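Local coordinates for regulatory protein SWI6 (Saccharomyces cerevisiae, PDB 1SW6), which is the shared subunit of the SBF and MBF complexes that activate cell-cycle-dependent transcription, represented here by its ankyrin-repeat domain, at residues I28-D33 against S155-G160; P52-N57 against L123-D128; T285-A290 against S297-L302. One frame throughout, in Å; residues are numbered along the deposited sequence.

Contact 1: I28-D33 against S155-G160; sequences ITFTHD and SNRLYG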
ATOM      1  N   ILE A  28       1.625 -28.033 -10.669  1.00 51.04           N
ATOM      2  CA  ILE A  28       1.775 -27.630 -12.060  1.00 49.75           C
ATOM      3  C   ILE A  28       2.971 -26.686 -12.118  1.00 49.50           C
ATOM      4  O   ILE A  28       3.003 -25.669 -11.424  1.00 49.70           O
ATOM      5  CB  ILE A  28       0.506 -26.934 -12.533  1.00 50.57           C
ATOM      6  CG1 ILE A  28      -0.691 -27.846 -12.246  1.00 50.93           C
ATOM      7  CG2 ILE A  28       0.596 -26.620 -14.020  1.00 49.80           C
ATOM      8  CD1 ILE A  28      -2.029 -27.227 -12.578  1.00 52.89           C
ATOM      9  N   THR A  29       3.954 -27.019 -12.943  1.00 48.38           N
ATOM     10  CA  THR A  29       5.168 -26.221 -13.020  1.00 48.55           C
ATOM     11  C   THR A  29       5.378 -25.397 -14.289  1.00 48.78           C
ATOM     12  O   THR A  29       4.813 -25.696 -15.335  1.00 48.99           O
ATOM     13  CB  THR A  29       6.388 -27.128 -12.822  1.00 49.63           C
ATOM     14  OG1 THR A  29       6.357 -28.183 -13.794  1.00 50.04           O
ATOM     15  CG2 THR A  29       6.366 -27.753 -11.423  1.00 49.62           C
ATOM     16  N   PHE A  30       6.199 -24.354 -14.170  1.00 48.24           N
ATOM     17  CA  PHE A  30       6.530 -23.466 -15.282  1.00 48.26           C
ATOM     18  C   PHE A  30       8.020 -23.135 -15.195  1.00 49.32           C
ATOM     19  O   PHE A  30       8.575 -23.042 -14.092  1.00 49.25           O
ATOM     20  CB  PHE A  30       5.704 -22.176 -15.208  1.00 48.33           C
ATOM     21  CG  PHE A  30       4.222 -22.408 -15.089  1.00 47.00           C
ATOM     22  CD1 PHE A  30       3.653 -22.750 -13.868  1.00 46.25           C
ATOM     23  CD2 PHE A  30       3.397 -22.304 -16.207  1.00 47.61           C
ATOM     24  CE1 PHE A  30       2.286 -22.990 -13.757  1.00 46.95           C
ATOM     25  CE2 PHE A  30       2.021 -22.542 -16.112  1.00 47.57           C
ATOM     26  CZ  PHE A  30       1.464 -22.887 -14.884  1.00 47.60           C
ATOM     27  N   THR A  31       8.677 -22.961 -16.340  1.00 49.83           N
ATOM     28  CA  THR A  31      10.113 -22.662 -16.330  1.00 50.58           C
ATOM     29  C   THR A  31      10.556 -21.437 -17.123  1.00 51.10           C
ATOM     30  O   THR A  31      11.751 -21.137 -17.185  1.00 51.31           O
ATOM     31  CB  THR A  31      10.942 -23.873 -16.827  1.00 50.99           C
ATOM     32  OG1 THR A  31      10.382 -24.368 -18.053  1.00 50.21           O
ATOM     33  CG2 THR A  31      10.961 -24.978 -15.777  1.00 50.58           C
ATOM     34  N   HIS A  32       9.606 -20.725 -17.718  1.00 51.40           N
ATOM     35  CA  HIS A  32       9.937 -19.540 -18.504  1.00 52.16           C
ATOM     36  C   HIS A  32      10.874 -18.588 -17.758  1.00 52.55           C
ATOM     37  O   HIS A  32      11.672 -17.887 -18.376  1.00 53.37           O
ATOM     38  CB  HIS A  32       8.664 -18.785 -18.883  1.00 51.87           C
ATOM     39  CG  HIS A  32       7.897 -18.282 -17.701  1.00 51.60           C
ATOM     40  ND1 HIS A  32       6.916 -19.024 -17.079  1.00 52.60           N
ATOM     41  CD2 HIS A  32       7.998 -17.128 -17.000  1.00 51.68           C
ATOM     42  CE1 HIS A  32       6.446 -18.349 -16.045  1.00 52.75           C
ATOM     43  NE2 HIS A  32       7.086 -17.194 -15.975  1.00 52.52           N
ATOM     44  N   ASP A  33      10.771 -18.562 -16.433  1.00 52.91           N
ATOM     45  CA  ASP A  33      11.599 -17.677 -15.615  1.00 53.09           C
ATOM     46  C   ASP A  33      12.730 -18.394 -14.899  1.00 53.86           C
ATOM     47  O   ASP A  33      13.510 -17.770 -14.176  1.00 52.46           O
ATOM     48  CB  ASP A  33      10.727 -16.954 -14.580  1.00 51.44           C
ATOM     49  CG  ASP A  33       9.819 -17.901 -13.811  1.00 51.34           C
ATOM     50  OD1 ASP A  33       9.042 -17.424 -12.960  1.00 50.27           O
ATOM     51  OD2 ASP A  33       9.871 -19.123 -14.050  1.00 50.42           O
ATOM     52  N   SER A 155       4.607 -14.118 -16.565  1.00 46.83           N
ATOM     53  CA  SER A 155       5.086 -13.293 -15.470  1.00 46.39           C
ATOM     54  C   SER A 155       6.269 -13.961 -14.774  1.00 46.37           C
ATOM     55  O   SER A 155       6.176 -15.108 -14.327  1.00 45.75           O
ATOM     56  CB  SER A 155       3.966 -13.041 -14.462  1.00 46.40           C
ATOM     57  OG  SER A 155       2.951 -12.236 -15.031  1.00 47.44           O
ATOM     58  N   ASN A 156       7.377 -13.231 -14.692  1.00 45.11           N
ATOM     59  CA  ASN A 156       8.591 -13.720 -14.052  1.00 45.88           C
ATOM     60  C   ASN A 156       8.401 -13.596 -12.543  1.00 45.57           C
ATOM     61  O   ASN A 156       8.179 -12.501 -12.013  1.00 46.45           O
ATOM     62  CB  ASN A 156       9.785 -12.879 -14.499  1.00 46.38           C
ATOM     63  CG  ASN A 156      11.107 -13.436 -14.022  1.00 47.87           C
ATOM     64  OD1 ASN A 156      11.258 -13.809 -12.856  1.00 45.67           O
ATOM     65  ND2 ASN A 156      12.089 -13.480 -14.924  1.00 48.77           N
ATOM     66  N   ARG A 157       8.495 -14.720 -11.848  1.00 44.04           N
ATOM     67  CA  ARG A 157       8.294 -14.741 -10.408  1.00 42.85           C
ATOM     68  C   ARG A 157       9.525 -14.356  -9.600  1.00 42.91           C
ATOM     69  O   ARG A 157       9.442 -14.173  -8.389  1.00 42.72           O
ATOM     70  CB  ARG A 157       7.829 -16.137  -9.999  1.00 43.00           C
ATOM     71  CG  ARG A 157       6.569 -16.577 -10.724  1.00 42.77           C
ATOM     72  CD  ARG A 157       6.368 -18.078 -10.644  1.00 42.92           C
ATOM     73  NE  ARG A 157       7.427 -18.804 -11.343  1.00 40.93           N
ATOM     74  CZ  ARG A 157       7.427 -20.117 -11.537  1.00 40.78           C
ATOM     75  NH1 ARG A 157       6.420 -20.855 -11.081  1.00 40.39           N
ATOM     76  NH2 ARG A 157       8.429 -20.692 -12.194  1.00 40.47           N
ATOM     77  N   LEU A 158      10.664 -14.213 -10.264  1.00 42.58           N
ATOM     78  CA  LEU A 158      11.895 -13.899  -9.550  1.00 42.64           C
ATOM     79  C   LEU A 158      12.224 -12.421  -9.331  1.00 42.42           C
ATOM     80  O   LEU A 158      13.156 -12.101  -8.598  1.00 42.19           O
ATOM     81  CB  LEU A 158      13.077 -14.583 -10.252  1.00 41.99           C
ATOM     82  CG  LEU A 158      13.017 -16.107 -10.447  1.00 43.57           C
ATOM     83  CD1 LEU A 158      14.382 -16.604 -10.920  1.00 43.14           C
ATOM     84  CD2 LEU A 158      12.652 -16.797  -9.140  1.00 43.09           C
ATOM     85  N   TYR A 159      11.463 -11.524  -9.954  1.00 41.99           N
ATOM     86  CA  TYR A 159      11.736 -10.094  -9.821  1.00 41.40           C
ATOM     87  C   TYR A 159      11.493  -9.504  -8.439  1.00 40.09           C
ATOM     88  O   TYR A 159      10.427  -9.674  -7.855  1.00 39.92           O
ATOM     89  CB  TYR A 159      10.916  -9.295 -10.841  1.00 43.85           C
ATOM     90  CG  TYR A 159      11.432  -9.366 -12.260  1.00 45.70           C
ATOM     91  CD1 TYR A 159      12.758  -9.051 -12.554  1.00 47.51           C
ATOM     92  CD2 TYR A 159      10.592  -9.712 -13.311  1.00 46.55           C
ATOM     93  CE1 TYR A 159      13.231  -9.081 -13.856  1.00 47.90           C
ATOM     94  CE2 TYR A 159      11.057  -9.742 -14.619  1.00 47.89           C
ATOM     95  CZ  TYR A 159      12.373  -9.425 -14.881  1.00 48.24           C
ATOM     96  OH  TYR A 159      12.844  -9.457 -16.169  1.00 52.14           O
ATOM     97  N   GLY A 160      12.496  -8.807  -7.919  1.00 39.13           N
ATOM     98  CA  GLY A 160      12.346  -8.164  -6.629  1.00 38.58           C
ATOM     99  C   GLY A 160      11.872  -6.739  -6.876  1.00 40.32           C
ATOM    100  O   GLY A 160      12.005  -6.219  -7.991  1.00 39.09           O
TER
HETATM  101  O   HOH W   1       6.959 -23.830 -11.394  1.00 45.79           O
HETATM  102  O   HOH W   2      14.643 -14.703 -15.295  1.00 57.11           O
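The carboxylate of D33 lies against the NE/NH2 edge of the R157 guanidinium, the two planes only 16° apart, and forms a two-pronged salt bridge with it. D33 OD1 takes R157 NE at 2.7 Å and D33 OD2 takes R157 NH2 at 2.8 Å, each oxygen through its syn lone pair. The anti lone pair of D33 OD1 is used as well: it receives the backbone R157 N at 3.0 Å, in a nearly straight bond (170°). Three N-H groups of one residue thus hold both oxygens and fix the rotation of a buried carboxylate. The R157 chain bends at chi3 (-65°) and crosses D33 at about a right angle, which brings NE and NH2 to the carboxylate; R157 NH2 goes on to F30 O, 3.0 Å away and well above that carbonyl's plane. A water joins R157 NH1 to F30 N, while R157 NH1 also bonds to Y189 O at the end of helix 183-190.

H32 adds a second link: its NE2 donates to S155 O at 2.8 Å, the oxygen lying in the imidazole plane, and D33 OD2 sits over the centre of one face of the ring. On the N156 side, D33 CB packs on the amide of N156, 3.6 Å from N156 CG. That amide is held by its own Asx turn, N156 OD1 accepting L158 N at 2.7 Å. The N-terminal segment 28-33 is thereby fastened by arginine and carboxylate to the connection that follows helix 144-152, where the first ankyrin repeat passes into the second.

Contact 2: P52-N57 against L123-D128; sequences PVVNDN and LNIPVD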
ATOM      1  N   PRO A  52      13.227  -4.629 -13.220  1.00 63.64           N
ATOM      2  CA  PRO A  52      13.514  -4.249 -14.604  1.00 66.19           C
ATOM      3  C   PRO A  52      13.339  -2.755 -14.870  1.00 68.76           C
ATOM      4  O   PRO A  52      12.374  -2.139 -14.415  1.00 69.07           O
ATOM      5  CB  PRO A  52      12.549  -5.121 -15.407  1.00 65.47           C
ATOM      6  CG  PRO A  52      11.412  -5.349 -14.450  1.00 64.80           C
ATOM      7  CD  PRO A  52      12.113  -5.589 -13.151  1.00 63.40           C
ATOM      8  N   VAL A  53      14.295  -2.168 -15.583  1.00 71.50           N
ATOM      9  CA  VAL A  53      14.218  -0.749 -15.908  1.00 74.11           C
ATOM     10  C   VAL A  53      13.589  -0.626 -17.288  1.00 75.75           C
ATOM     11  O   VAL A  53      14.255  -0.297 -18.271  1.00 75.95           O
ATOM     12  CB  VAL A  53      15.607  -0.081 -15.926  1.00 74.07           C
ATOM     13  CG1 VAL A  53      15.448   1.416 -16.159  1.00 73.19           C
ATOM     14  CG2 VAL A  53      16.334  -0.348 -14.612  1.00 73.62           C
ATOM     15  N   VAL A  54      12.294  -0.905 -17.345  1.00 77.68           N
ATOM     16  CA  VAL A  54      11.548  -0.847 -18.589  1.00 79.60           C
ATOM     17  C   VAL A  54      11.745   0.461 -19.329  1.00 80.52           C
ATOM     18  O   VAL A  54      11.640   1.544 -18.752  1.00 80.82           O
ATOM     19  CB  VAL A  54      10.053  -1.059 -18.335  1.00 79.57           C
ATOM     20  CG1 VAL A  54       9.276  -0.941 -19.642  1.00 79.86           C
ATOM     21  CG2 VAL A  54       9.843  -2.428 -17.702  1.00 80.07           C
ATOM     22  N   ASN A  55      12.030   0.341 -20.619  1.00 82.04           N
ATOM     23  CA  ASN A  55      12.248   1.492 -21.479  1.00 83.25           C
ATOM     24  C   ASN A  55      10.949   1.969 -22.124  1.00 83.08           C
ATOM     25  O   ASN A  55      10.542   3.118 -21.931  1.00 83.89           O
ATOM     26  CB  ASN A  55      13.277   1.145 -22.561  1.00 84.66           C
ATOM     27  CG  ASN A  55      13.446   2.255 -23.584  1.00 86.18           C
ATOM     28  OD1 ASN A  55      12.605   2.435 -24.472  1.00 86.42           O
ATOM     29  ND2 ASN A  55      14.535   3.011 -23.461  1.00 86.71           N
ATOM     30  N   ASP A  56      10.295   1.088 -22.879  1.00 81.94           N
ATOM     31  CA  ASP A  56       9.047   1.444 -23.553  1.00 80.65           C
ATOM     32  C   ASP A  56       7.982   1.923 -22.566  1.00 79.02           C
ATOM     33  O   ASP A  56       7.326   1.114 -21.903  1.00 78.74           O
ATOM     34  CB  ASP A  56       8.503   0.251 -24.343  1.00 81.65           C
ATOM     35  CG  ASP A  56       7.384   0.644 -25.294  1.00 82.94           C
ATOM     36  OD1 ASP A  56       6.454   1.363 -24.865  1.00 83.52           O
ATOM     37  OD2 ASP A  56       7.431   0.230 -26.472  1.00 83.97           O
ATOM     38  N   ASN A  57       7.816   3.241 -22.479  1.00 76.85           N
ATOM     39  CA  ASN A  57       6.839   3.844 -21.584  1.00 74.70           C
ATOM     40  C   ASN A  57       5.406   3.492 -21.962  1.00 73.14           C
ATOM     41  O   ASN A  57       4.519   3.473 -21.113  1.00 72.46           O
ATOM     42  CB  ASN A  57       6.995   5.363 -21.576  1.00 75.29           C
ATOM     43  CG  ASN A  57       5.862   6.058 -20.844  1.00 75.85           C
ATOM     44  OD1 ASN A  57       5.657   5.852 -19.643  1.00 75.83           O
ATOM     45  ND2 ASN A  57       5.112   6.881 -21.568  1.00 76.59           N
ATOM     46  N   LEU A 123       4.146  -8.268 -19.246  1.00 54.18           N
ATOM     47  CA  LEU A 123       3.792  -8.434 -17.834  1.00 51.83           C
ATOM     48  C   LEU A 123       4.924  -8.204 -16.845  1.00 51.27           C
ATOM     49  O   LEU A 123       4.691  -8.145 -15.639  1.00 50.00           O
ATOM     50  CB  LEU A 123       3.234  -9.838 -17.592  1.00 51.48           C
ATOM     51  CG  LEU A 123       2.044 -10.283 -18.435  1.00 50.01           C
ATOM     52  CD1 LEU A 123       1.762 -11.745 -18.160  1.00 49.96           C
ATOM     53  CD2 LEU A 123       0.840  -9.417 -18.117  1.00 49.88           C
ATOM     54  N   ASN A 124       6.143  -8.063 -17.350  1.00 50.66           N
ATOM     55  CA  ASN A 124       7.293  -7.885 -16.480  1.00 51.12           C
ATOM     56  C   ASN A 124       7.836  -6.454 -16.437  1.00 51.91           C
ATOM     57  O   ASN A 124       9.014  -6.201 -16.722  1.00 50.69           O
ATOM     58  CB  ASN A 124       8.374  -8.886 -16.898  1.00 51.56           C
ATOM     59  CG  ASN A 124       7.876 -10.330 -16.839  1.00 51.48           C
ATOM     60  OD1 ASN A 124       7.955 -11.072 -17.819  1.00 51.36           O
ATOM     61  ND2 ASN A 124       7.352 -10.728 -15.682  1.00 49.87           N
ATOM     62  N   ILE A 125       6.955  -5.533 -16.053  1.00 51.83           N
ATOM     63  CA  ILE A 125       7.271  -4.113 -15.949  1.00 52.44           C
ATOM     64  C   ILE A 125       6.824  -3.590 -14.586  1.00 52.67           C
ATOM     65  O   ILE A 125       5.723  -3.896 -14.129  1.00 52.27           O
ATOM     66  CB  ILE A 125       6.497  -3.292 -17.011  1.00 52.71           C
ATOM     67  CG1 ILE A 125       6.842  -3.780 -18.415  1.00 53.91           C
ATOM     68  CG2 ILE A 125       6.792  -1.808 -16.846  1.00 53.46           C
ATOM     69  CD1 ILE A 125       6.013  -3.122 -19.500  1.00 54.47           C
ATOM     70  N   PRO A 126       7.672  -2.801 -13.911  1.00 52.75           N
ATOM     71  CA  PRO A 126       7.220  -2.295 -12.611  1.00 53.80           C
ATOM     72  C   PRO A 126       5.977  -1.437 -12.880  1.00 55.01           C
ATOM     73  O   PRO A 126       5.922  -0.710 -13.876  1.00 54.08           O
ATOM     74  CB  PRO A 126       8.412  -1.479 -12.124  1.00 53.09           C
ATOM     75  CG  PRO A 126       9.584  -2.213 -12.729  1.00 53.78           C
ATOM     76  CD  PRO A 126       9.098  -2.505 -14.135  1.00 52.75           C
ATOM     77  N   VAL A 127       4.982  -1.527 -12.003  1.00 55.81           N
ATOM     78  CA  VAL A 127       3.741  -0.785 -12.189  1.00 56.93           C
ATOM     79  C   VAL A 127       3.580   0.419 -11.261  1.00 57.65           C
ATOM     80  O   VAL A 127       2.648   1.209 -11.406  1.00 58.66           O
ATOM     81  CB  VAL A 127       2.533  -1.748 -12.052  1.00 56.47           C
ATOM     82  CG1 VAL A 127       1.238  -0.985 -11.878  1.00 57.44           C
ATOM     83  CG2 VAL A 127       2.452  -2.616 -13.289  1.00 56.36           C
ATOM     84  N   ASP A 128       4.494   0.575 -10.315  1.00 57.89           N
ATOM     85  CA  ASP A 128       4.398   1.705  -9.414  1.00 58.39           C
ATOM     86  C   ASP A 128       5.762   2.225  -9.002  1.00 59.28           C
ATOM     87  O   ASP A 128       6.786   1.846  -9.570  1.00 59.60           O
ATOM     88  CB  ASP A 128       3.569   1.331  -8.181  1.00 56.94           C
ATOM     89  CG  ASP A 128       4.239   0.283  -7.320  1.00 56.86           C
ATOM     90  OD1 ASP A 128       3.510  -0.418  -6.589  1.00 56.06           O
ATOM     91  OD2 ASP A 128       5.484   0.166  -7.356  1.00 55.90           O
TER
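P52 and V54, on the two sides of an inverse gamma turn centred on V53, meet the loop that leads from helix 105-115 into the ankyrin repeats. No hydrogen bond crosses between 52-57 and 123-128, and the contact is van der Waals packing.

Among apolar side chains, V54 crosses I125 at about a right angle. V54 CG2, anti to its own carbonyl carbon, enters between I125 CG2 and CG1; its 3.2 Å separation from I125 CG2 is shorter than normal contact, so the fit is tight if the model is exact here. The same methyl lies 3.6 Å from P126 CD. I125 also reaches Q59 and L63 of helix 57-71, the helix that D56 caps through a bond to Q59 N. An alanine in place of I125 would probably leave V54 CG2 without its main support and open a gap beside helix 57-71.

The two prolines slide past each other in opposite directions, with P52 CG 3.7 Å from P126 CD. Contacts of ring carbons with backbone oxygens complete the set: P52 CG lies 3.4 Å from N124 O, and P52 O sits 3.3 Å from both P126 CG and P126 CD.

Contact 3: T285-A290 against S297-L302; sequences TCLNIA and SIVDAL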
ATOM      1  N   THR A 285      19.366 -13.882  12.529  1.00 38.80           N
ATOM      2  CA  THR A 285      18.629 -15.016  12.009  1.00 37.57           C
ATOM      3  C   THR A 285      17.183 -14.594  12.292  1.00 38.19           C
ATOM      4  O   THR A 285      16.959 -13.660  13.068  1.00 36.16           O
ATOM      5  CB  THR A 285      18.934 -16.285  12.790  1.00 35.55           C
ATOM      6  OG1 THR A 285      18.693 -16.052  14.176  1.00 33.79           O
ATOM      7  CG2 THR A 285      20.369 -16.711  12.577  1.00 34.60           C
ATOM      8  N   CYS A 286      16.201 -15.249  11.681  1.00 37.76           N
ATOM      9  CA  CYS A 286      14.832 -14.852  11.956  1.00 37.09           C
ATOM     10  C   CYS A 286      14.561 -15.059  13.448  1.00 36.63           C
ATOM     11  O   CYS A 286      13.808 -14.308  14.071  1.00 37.66           O
ATOM     12  CB  CYS A 286      13.839 -15.629  11.072  1.00 38.25           C
ATOM     13  SG  CYS A 286      13.774 -17.433  11.234  1.00 38.58           S
ATOM     14  N   LEU A 287      15.213 -16.050  14.035  1.00 35.75           N
ATOM     15  CA  LEU A 287      15.037 -16.311  15.460  1.00 35.40           C
ATOM     16  C   LEU A 287      15.515 -15.136  16.317  1.00 35.62           C
ATOM     17  O   LEU A 287      14.885 -14.802  17.323  1.00 33.81           O
ATOM     18  CB  LEU A 287      15.802 -17.573  15.873  1.00 34.15           C
ATOM     19  CG  LEU A 287      15.760 -17.898  17.364  1.00 35.51           C
ATOM     20  CD1 LEU A 287      14.308 -18.122  17.806  1.00 34.54           C
ATOM     21  CD2 LEU A 287      16.625 -19.126  17.643  1.00 33.39           C
ATOM     22  N   ASN A 288      16.635 -14.527  15.924  1.00 37.29           N
ATOM     23  CA  ASN A 288      17.202 -13.401  16.669  1.00 38.35           C
ATOM     24  C   ASN A 288      16.300 -12.167  16.566  1.00 38.23           C
ATOM     25  O   ASN A 288      16.181 -11.400  17.517  1.00 39.03           O
ATOM     26  CB  ASN A 288      18.615 -13.076  16.165  1.00 38.08           C
ATOM     27  CG  ASN A 288      19.518 -12.529  17.277  1.00 40.30           C
ATOM     28  OD1 ASN A 288      19.054 -12.262  18.382  1.00 40.17           O
ATOM     29  ND2 ASN A 288      20.808 -12.359  16.982  1.00 39.07           N
ATOM     30  N   ILE A 289      15.675 -11.974  15.405  1.00 38.68           N
ATOM     31  CA  ILE A 289      14.749 -10.863  15.195  1.00 37.28           C
ATOM     32  C   ILE A 289      13.521 -11.134  16.059  1.00 37.76           C
ATOM     33  O   ILE A 289      12.954 -10.226  16.676  1.00 37.89           O
ATOM     34  CB  ILE A 289      14.301 -10.783  13.713  1.00 38.76           C
ATOM     35  CG1 ILE A 289      15.443 -10.228  12.851  1.00 38.11           C
ATOM     36  CG2 ILE A 289      13.023  -9.947  13.588  1.00 37.57           C
ATOM     37  CD1 ILE A 289      15.181 -10.303  11.361  1.00 37.54           C
ATOM     38  N   ALA A 290      13.119 -12.397  16.108  1.00 36.16           N
ATOM     39  CA  ALA A 290      11.959 -12.800  16.883  1.00 36.10           C
ATOM     40  C   ALA A 290      12.179 -12.660  18.391  1.00 36.57           C
ATOM     41  O   ALA A 290      11.265 -12.287  19.120  1.00 33.83           O
ATOM     42  CB  ALA A 290      11.582 -14.254  16.540  1.00 35.76           C
ATOM     43  N   SER A 297       5.178 -16.736  21.203  1.00 52.99           N
ATOM     44  CA  SER A 297       4.517 -17.716  20.356  1.00 51.08           C
ATOM     45  C   SER A 297       5.377 -18.192  19.182  1.00 48.22           C
ATOM     46  O   SER A 297       5.619 -19.384  19.033  1.00 47.18           O
ATOM     47  CB  SER A 297       3.204 -17.137  19.827  1.00 52.12           C
ATOM     48  OG  SER A 297       2.660 -17.965  18.813  1.00 55.74           O
ATOM     49  N   ILE A 298       5.845 -17.258  18.356  1.00 45.19           N
ATOM     50  CA  ILE A 298       6.644 -17.618  17.197  1.00 43.44           C
ATOM     51  C   ILE A 298       8.091 -17.984  17.566  1.00 42.25           C
ATOM     52  O   ILE A 298       8.766 -18.691  16.823  1.00 39.85           O
ATOM     53  CB  ILE A 298       6.577 -16.492  16.123  1.00 45.10           C
ATOM     54  CG1 ILE A 298       6.921 -17.065  14.750  1.00 44.74           C
ATOM     55  CG2 ILE A 298       7.502 -15.348  16.484  1.00 46.00           C
ATOM     56  CD1 ILE A 298       6.487 -16.185  13.611  1.00 45.57           C
ATOM     57  N   VAL A 299       8.557 -17.530  18.728  1.00 40.44           N
ATOM     58  CA  VAL A 299       9.902 -17.873  19.186  1.00 38.85           C
ATOM     59  C   VAL A 299       9.940 -19.382  19.460  1.00 38.53           C
ATOM     60  O   VAL A 299      10.863 -20.079  19.033  1.00 37.31           O
ATOM     61  CB  VAL A 299      10.266 -17.150  20.496  1.00 38.21           C
ATOM     62  CG1 VAL A 299      11.561 -17.736  21.069  1.00 37.10           C
ATOM     63  CG2 VAL A 299      10.411 -15.665  20.247  1.00 37.57           C
ATOM     64  N   ASP A 300       8.938 -19.878  20.182  1.00 38.31           N
ATOM     65  CA  ASP A 300       8.864 -21.299  20.505  1.00 39.63           C
ATOM     66  C   ASP A 300       8.656 -22.154  19.261  1.00 38.39           C
ATOM     67  O   ASP A 300       9.248 -23.219  19.141  1.00 37.40           O
ATOM     68  CB  ASP A 300       7.741 -21.567  21.508  1.00 42.65           C
ATOM     69  CG  ASP A 300       8.078 -21.074  22.913  1.00 48.53           C
ATOM     70  OD1 ASP A 300       7.191 -21.154  23.792  1.00 49.70           O
ATOM     71  OD2 ASP A 300       9.224 -20.608  23.141  1.00 49.36           O
ATOM     72  N   ALA A 301       7.816 -21.692  18.337  1.00 36.83           N
ATOM     73  CA  ALA A 301       7.580 -22.456  17.111  1.00 36.10           C
ATOM     74  C   ALA A 301       8.909 -22.652  16.371  1.00 35.67           C
ATOM     75  O   ALA A 301       9.235 -23.764  15.945  1.00 34.32           O
ATOM     76  CB  ALA A 301       6.587 -21.738  16.228  1.00 34.45           C
ATOM     77  N   LEU A 302       9.678 -21.570  16.234  1.00 33.94           N
ATOM     78  CA  LEU A 302      10.971 -21.628  15.557  1.00 34.31           C
ATOM     79  C   LEU A 302      11.978 -22.517  16.282  1.00 34.52           C
ATOM     80  O   LEU A 302      12.760 -23.226  15.641  1.00 33.94           O
ATOM     81  CB  LEU A 302      11.580 -20.233  15.425  1.00 33.43           C
ATOM     82  CG  LEU A 302      11.067 -19.289  14.345  1.00 33.78           C
ATOM     83  CD1 LEU A 302      11.754 -17.951  14.521  1.00 31.68           C
ATOM     84  CD2 LEU A 302      11.338 -19.875  12.954  1.00 32.42           C
TER
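The flat groups that V299 and L287 meet are backbone carbonyls, as neither segment brings a ring or planar side chain to the contact. V299 CG2 rests against the carbonyl of A290, 3.7 Å from A290 O, and L287 CD1 comes to 4.1 Å from V299 O. Each helix thus offers a branch of a side chain to a peptide of the other.

Apolar packing makes up the rest. L302 points toward helix 286-290, and its CD1 sits over the backbone of L287, 3.8 Å from L287 CA. The two leucines run past each other in opposite directions, so that L287 CD1 and L302 CD1 approach to 4.2 Å. The anti placement of L287 CG relative to its backbone N (chi1 176°) carries that branch across to V299 and L302. C286 SG meets both branches of L302, 3.9 Å from each of L302 CD1 and L302 CD2.

These are the paired antiparallel helices of an ankyrin repeat, the fourth of this protein; their short axes run at 153° and come within 9.6 Å. The T-C-L-N sequence of 285-288 occupies the place of the TPLH motif of ankyrin repeats, and T285 OG1 caps the first helix by accepting N288 N at 3.1 Å. N288 ND2 bonds onward to L317 O, toward the next repeat.

A290, whose CB points at the partner, touches I298, V299 and L302, with A290 CB 4.1 Å from V299 CG2; its small side chain is consistent with the close spacing of the axes. I298 and L302 also touch L225 of helix 218-234.

How the contacts relate
Contacts 1 and 2 are neighbours, their centres 16 Å apart, and contact 2 falls within the stretch of chain that separates the two halves of contact 1. They touch directly: S155 OG lies 3.4 Å from L123 CD1, and Y159 CD1 lies 3.6 Å from P52 CD, so the loop 155-160 is packed against by both segments of contact 2. Contact 3 stands apart, across the centre of the chain, with its centre about 30 Å from that of contact 1 and about 37 Å from that of contact 2. Polar bonds and loop packing thus tie N-terminal chain to the start of the repeat stack, whereas contact 3 is apolar helix pairing inside a later repeat.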